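Local coordinates for KLLA0C04147p (Kluyveromyces lactis, PDB 5H2D), which binds ergosterol through the sterol-binding domain described here, the ORD of Osh1, and probably transfers sterols between membranes, at residues Phe129-Pro134 / Ala334-Ala339; Arg98-Ala103 / Gly256-Ala261. All coordinates share one frame; numbering follows the deposited sequence.

Contact 1. Residues Phe129-Pro134 / Ala334-Ala339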
loop_
_atom_site.group_PDB
_atom_site.type_symbol
_atom_site.label_atom_id
_atom_site.label_comp_id
_atom_site.label_asym_id
_atom_site.label_seq_id
_atom_site.Cartn_x
_atom_site.Cartn_y
_atom_site.Cartn_z
ATOM N N PHE A 129 4.419 -5.962 -10.167
ATOM C CA PHE A 129 3.102 -6.464 -9.809
ATOM C C PHE A 129 2.057 -5.510 -10.365
ATOM O O PHE A 129 2.131 -4.299 -10.146
ATOM C CB PHE A 129 2.943 -6.639 -8.284
ATOM C CG PHE A 129 1.532 -7.031 -7.863
ATOM C CD1 PHE A 129 1.013 -8.271 -8.213
ATOM C CD2 PHE A 129 0.730 -6.159 -7.134
ATOM C CE1 PHE A 129 -0.278 -8.622 -7.857
ATOM C CE2 PHE A 129 -0.563 -6.518 -6.767
ATOM C CZ PHE A 129 -1.062 -7.752 -7.134
ATOM N N GLU A 130 1.104 -6.057 -11.111
ATOM C CA GLU A 130 -0.011 -5.282 -11.630
ATOM C C GLU A 130 -1.306 -5.749 -10.990
ATOM O O GLU A 130 -1.435 -6.911 -10.588
ATOM C CB GLU A 130 -0.124 -5.427 -13.145
ATOM C CG GLU A 130 -0.323 -6.867 -13.582
ATOM C CD GLU A 130 -0.903 -6.965 -14.994
ATOM O OE1 GLU A 130 -2.137 -7.136 -15.099
ATOM O OE2 GLU A 130 -0.116 -6.839 -15.967
ATOM N N TYR A 131 -2.267 -4.835 -10.890
ATOM C CA TYR A 131 -3.581 -5.178 -10.348
ATOM C C TYR A 131 -4.573 -4.130 -10.829
ATOM O O TYR A 131 -4.462 -2.953 -10.467
ATOM C CB TYR A 131 -3.531 -5.242 -8.821
ATOM C CG TYR A 131 -4.799 -5.632 -8.092
ATOM C CD1 TYR A 131 -5.152 -6.971 -7.948
ATOM C CD2 TYR A 131 -5.600 -4.668 -7.485
ATOM C CE1 TYR A 131 -6.294 -7.339 -7.247
ATOM C CE2 TYR A 131 -6.743 -5.026 -6.772
ATOM C CZ TYR A 131 -7.080 -6.357 -6.660
ATOM O OH TYR A 131 -8.197 -6.708 -5.951
ATOM N N SER A 132 -5.531 -4.549 -11.651
ATOM C CA SER A 132 -6.574 -3.647 -12.113
ATOM C C SER A 132 -7.921 -4.133 -11.610
ATOM O O SER A 132 -8.138 -5.333 -11.410
ATOM C CB SER A 132 -6.584 -3.550 -13.639
ATOM O OG SER A 132 -5.361 -3.014 -14.113
ATOM N N ARG A 133 -8.830 -3.182 -11.390
ATOM C CA ARG A 133 -10.168 -3.495 -10.897
ATOM C C ARG A 133 -11.167 -2.879 -11.864
ATOM O O ARG A 133 -11.507 -1.693 -11.752
ATOM C CB ARG A 133 -10.358 -2.991 -9.471
ATOM C CG ARG A 133 -9.637 -3.851 -8.421
ATOM C CD ARG A 133 -10.277 -5.213 -8.239
ATOM N NE ARG A 133 -11.608 -5.075 -7.655
ATOM C CZ ARG A 133 -11.887 -5.196 -6.364
ATOM N NH1 ARG A 133 -10.931 -5.487 -5.487
ATOM N NH2 ARG A 133 -13.134 -5.026 -5.941
ATOM N N PRO A 134 -11.644 -3.656 -12.843
ATOM C CA PRO A 134 -12.640 -3.115 -13.782
ATOM C C PRO A 134 -13.853 -2.542 -13.073
ATOM O O PRO A 134 -14.403 -1.523 -13.512
ATOM C CB PRO A 134 -13.009 -4.337 -14.636
ATOM C CG PRO A 134 -11.835 -5.273 -14.515
ATOM C CD PRO A 134 -11.287 -5.056 -13.134
ATOM N N ALA A 334 -6.594 -8.988 0.415
ATOM C CA ALA A 334 -5.266 -9.533 0.169
ATOM C C ALA A 334 -5.336 -10.856 -0.576
ATOM O O ALA A 334 -4.463 -11.149 -1.392
ATOM C CB ALA A 334 -4.496 -9.697 1.485
ATOM N N VAL A 335 -6.373 -11.661 -0.318
ATOM C CA VAL A 335 -6.540 -12.919 -1.038
ATOM C C VAL A 335 -6.660 -12.695 -2.541
ATOM O O VAL A 335 -6.249 -13.556 -3.340
ATOM C CB VAL A 335 -7.755 -13.681 -0.467
ATOM C CG1 VAL A 335 -8.170 -14.829 -1.406
ATOM C CG2 VAL A 335 -7.409 -14.260 0.896
ATOM N N THR A 336 -7.173 -11.530 -2.967
ATOM C CA THR A 336 -7.327 -11.308 -4.406
ATOM C C THR A 336 -6.009 -11.017 -5.121
ATOM O O THR A 336 -5.954 -11.122 -6.353
ATOM C CB THR A 336 -8.293 -10.149 -4.709
ATOM O OG1 THR A 336 -7.672 -8.884 -4.411
ATOM C CG2 THR A 336 -9.607 -10.298 -3.947
ATOM N N LEU A 337 -4.947 -10.662 -4.392
ATOM C CA LEU A 337 -3.818 -9.996 -5.028
ATOM C C LEU A 337 -2.894 -10.972 -5.745
ATOM O O LEU A 337 -2.471 -10.709 -6.878
ATOM C CB LEU A 337 -3.026 -9.208 -3.985
ATOM C CG LEU A 337 -3.773 -8.014 -3.395
ATOM C CD1 LEU A 337 -2.980 -7.386 -2.249
ATOM C CD2 LEU A 337 -4.081 -6.975 -4.454
ATOM N N ASN A 338 -2.529 -12.073 -5.090
ATOM C CA ASN A 338 -1.614 -13.043 -5.682
ATOM C C ASN A 338 -2.339 -14.148 -6.439
ATOM O O ASN A 338 -1.803 -15.256 -6.566
ATOM C CB ASN A 338 -0.707 -13.653 -4.612
ATOM C CG ASN A 338 0.584 -14.194 -5.202
ATOM O OD1 ASN A 338 1.173 -13.568 -6.074
ATOM N ND2 ASN A 338 1.008 -15.382 -4.753
ATOM N N ALA A 339 -3.531 -13.873 -6.954
ATOM C CA ALA A 339 -4.325 -14.899 -7.634
ATOM C C ALA A 339 -3.812 -15.123 -9.049
ATOM O O ALA A 339 -3.768 -14.172 -9.836
ATOM C CB ALA A 339 -5.787 -14.482 -7.681
#
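The strand carrying Tyr131 passes the helical segment that carries Thr336 and Leu337 with 7.2 Å between the CA atoms of Tyr131 and Leu337; no backbone hydrogen bond joins the segments, and Phe129 and Tyr131 fill the interval with their rings. CD2 of Leu337 sits over the middle of the Tyr131 ring, 3.6 Å from its centroid and 12° off the normal, a CH-pi contact. With CG of Tyr131 anti to its own N (chi1 -178°), the ring reaches past this methyl and its OH donates to OG1 of Thr336 at 2.7 Å. OG1 is also hydrogen-bonded to Phe333 O.

In this oxysterol-binding protein fold, strand 128-133 opens the long antiparallel succession of strands around the sterol site, and the Leu337 side chain lies about 10 Å from the bound ergosterol. The phenolic oxygen of Tyr131 has a second partner in Arg133 NH1, 3.0 Å away and close to the guanidinium plane, while Arg133 NH2 forms a salt bridge with Asp135. Phe129 turns its edge to the backbone of 334-339, CE1 lying 3.2 Å from the carbonyl O of Leu337, and helix 72-77 packs against the same ring through Leu73 and Ala77.

Contact 2. Residues Arg98-Ala103 / Gly256-Ala261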
loop_
_atom_site.group_PDB
_atom_site.type_symbol
_atom_site.label_atom_id
_atom_site.label_comp_id
_atom_site.label_asym_id
_atom_site.label_seq_id
_atom_site.Cartn_x
_atom_site.Cartn_y
_atom_site.Cartn_z
ATOM N N ARG A 98 -12.910 17.318 0.795
ATOM C CA ARG A 98 -12.080 16.401 0.021
ATOM C C ARG A 98 -10.877 15.954 0.843
ATOM O O ARG A 98 -10.547 14.762 0.879
ATOM C CB ARG A 98 -11.631 17.052 -1.287
ATOM C CG ARG A 98 -12.789 17.478 -2.174
ATOM C CD ARG A 98 -12.396 17.583 -3.647
ATOM N NE ARG A 98 -11.515 18.720 -3.914
ATOM C CZ ARG A 98 -11.952 19.955 -4.151
ATOM N NH1 ARG A 98 -11.091 20.937 -4.382
ATOM N NH2 ARG A 98 -13.255 20.202 -4.135
ATOM N N LEU A 99 -10.220 16.894 1.526
ATOM C CA LEU A 99 -9.053 16.544 2.329
ATOM C C LEU A 99 -9.424 15.602 3.471
ATOM O O LEU A 99 -8.669 14.681 3.789
ATOM C CB LEU A 99 -8.375 17.806 2.863
ATOM C CG LEU A 99 -7.127 17.602 3.718
ATOM C CD1 LEU A 99 -6.149 16.609 3.055
ATOM C CD2 LEU A 99 -6.415 18.911 4.031
ATOM N N LEU A 100 -10.574 15.820 4.110
ATOM C CA LEU A 100 -11.002 14.910 5.169
ATOM C C LEU A 100 -11.052 13.472 4.666
ATOM O O LEU A 100 -10.560 12.543 5.327
ATOM C CB LEU A 100 -12.370 15.333 5.708
ATOM C CG LEU A 100 -13.023 14.387 6.725
ATOM C CD1 LEU A 100 -12.212 14.334 8.022
ATOM C CD2 LEU A 100 -14.465 14.786 6.989
ATOM N N TYR A 101 -11.659 13.269 3.499
ATOM C CA TYR A 101 -11.792 11.915 2.978
ATOM C C TYR A 101 -10.461 11.373 2.460
ATOM O O TYR A 101 -10.196 10.173 2.606
ATOM C CB TYR A 101 -12.894 11.877 1.918
ATOM C CG TYR A 101 -14.271 11.741 2.547
ATOM C CD1 TYR A 101 -14.792 12.756 3.345
ATOM C CD2 TYR A 101 -15.039 10.604 2.351
ATOM C CE1 TYR A 101 -16.034 12.630 3.938
ATOM C CE2 TYR A 101 -16.282 10.469 2.940
ATOM C CZ TYR A 101 -16.779 11.494 3.726
ATOM O OH TYR A 101 -18.021 11.393 4.319
ATOM N N VAL A 102 -9.608 12.227 1.883
ATOM C CA VAL A 102 -8.243 11.803 1.554
ATOM C C VAL A 102 -7.532 11.318 2.810
ATOM O O VAL A 102 -6.896 10.251 2.818
ATOM C CB VAL A 102 -7.462 12.945 0.870
ATOM C CG1 VAL A 102 -5.957 12.648 0.861
ATOM C CG2 VAL A 102 -7.954 13.157 -0.554
ATOM N N ALA A 103 -7.629 12.092 3.897
ATOM C CA ALA A 103 -6.964 11.726 5.142
ATOM C C ALA A 103 -7.466 10.391 5.659
ATOM O O ALA A 103 -6.680 9.539 6.086
ATOM C CB ALA A 103 -7.188 12.806 6.199
ATOM N N GLY A 256 -7.502 13.098 13.937
ATOM C CA GLY A 256 -6.954 14.055 12.995
ATOM C C GLY A 256 -7.746 15.341 12.999
ATOM O O GLY A 256 -8.887 15.395 13.467
ATOM N N GLU A 257 -7.116 16.384 12.460
ATOM C CA GLU A 257 -7.717 17.706 12.334
ATOM C C GLU A 257 -7.434 18.238 10.938
ATOM O O GLU A 257 -6.294 18.153 10.473
ATOM C CB GLU A 257 -7.156 18.668 13.390
ATOM C CG GLU A 257 -7.245 18.156 14.822
ATOM C CD GLU A 257 -6.118 17.193 15.192
ATOM O OE1 GLU A 257 -4.955 17.416 14.771
ATOM O OE2 GLU A 257 -6.400 16.205 15.904
ATOM N N VAL A 258 -8.456 18.793 10.284
ATOM C CA VAL A 258 -8.364 19.316 8.923
ATOM C C VAL A 258 -8.486 20.834 8.977
ATOM O O VAL A 258 -9.468 21.366 9.511
ATOM C CB VAL A 258 -9.455 18.728 8.012
ATOM C CG1 VAL A 258 -9.287 19.233 6.590
ATOM C CG2 VAL A 258 -9.424 17.204 8.044
ATOM N N TYR A 259 -7.511 21.523 8.392
ATOM C CA TYR A 259 -7.462 22.979 8.406
ATOM C C TYR A 259 -7.548 23.539 6.995
ATOM O O TYR A 259 -7.008 22.953 6.048
ATOM C CB TYR A 259 -6.176 23.471 9.060
ATOM C CG TYR A 259 -5.993 23.011 10.482
ATOM C CD1 TYR A 259 -6.479 23.766 11.548
ATOM C CD2 TYR A 259 -5.317 21.827 10.768
ATOM C CE1 TYR A 259 -6.305 23.352 12.850
ATOM C CE2 TYR A 259 -5.134 21.406 12.070
ATOM C CZ TYR A 259 -5.626 22.173 13.110
ATOM O OH TYR A 259 -5.447 21.741 14.404
ATOM N N ASN A 260 -8.211 24.688 6.859
ATOM C CA ASN A 260 -8.122 25.443 5.620
ATOM C C ASN A 260 -6.791 26.195 5.581
ATOM O O ASN A 260 -5.987 26.142 6.512
ATOM C CB ASN A 260 -9.332 26.371 5.462
ATOM C CG ASN A 260 -9.409 27.447 6.539
ATOM O OD1 ASN A 260 -8.415 28.066 6.889
ATOM N ND2 ASN A 260 -10.611 27.672 7.055
ATOM N N ALA A 261 -6.540 26.891 4.470
ATOM C CA ALA A 261 -5.228 27.495 4.252
ATOM C C ALA A 261 -4.916 28.611 5.245
ATOM O O ALA A 261 -3.741 28.929 5.451
ATOM C CB ALA A 261 -5.134 28.030 2.821
#
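Val258 divides its two methyls between consecutive leucines of a helix, a compact example of how a beta-branched residue can meet a helical surface. CG1 meets Leu99, 3.9 Å from its CD2, where the two side chains run past one another in opposite directions. CG2 turns to Leu100 and lies 4.0 Å from its CD1; here the side chains cross at about a right angle. The torsion of Val258 explains the division: CG1 is anti to the backbone N (chi1 -177°), which leaves CG2 beside that N and pointing to the second leucine. No hydrogen bond crosses between the segments, so the contact is wholly apolar. Replacing Val258 with an alanine would probably open a gap beside both leucines, since the methyls that touch them would be gone.

The next shell places these three side chains. Val258 is held between its neighbouring strands: by backbone hydrogen bonds to Glu266 and Trp267 on one side, while its neighbours Glu257 and Tyr259 bond to Met238 and Tyr236 on the other flanking strand. Leu99 also touches Cys237 and Tyr201, whereas Leu100 rests on Trp267 and Phe269; the helix therefore packs over several strands. One residue before the leucines, Arg98 forms a salt bridge with Glu199, tying the same turn to the start of strand 199-203. The whole is a helix packed by its apolar side against one face of antiparallel strands, with helix 95-108 joined to the strands around 253-259 within the oxysterol-binding protein fold.

Overall arrangement
From the N terminus, after several earlier helices the chain forms helix 95-108, which supplies one half of contact 2, and then enters strand 128-133, the first half of contact 1. A long run of antiparallel strands follows before strand 253-259 returns to the helix and closes contact 2, a loop of 152 residues. Only later does helix 332-337 come back to strand 128-133, closing contact 1 over 199 residues. The two loops cross rather than nest. Their centres are about 29 Å apart, on opposite sides of the chain's centre, and they do not touch. Both reach the same succession of antiparallel strands: a late helix at its first strand, 128-133, an earlier helix much further along, at 253-259.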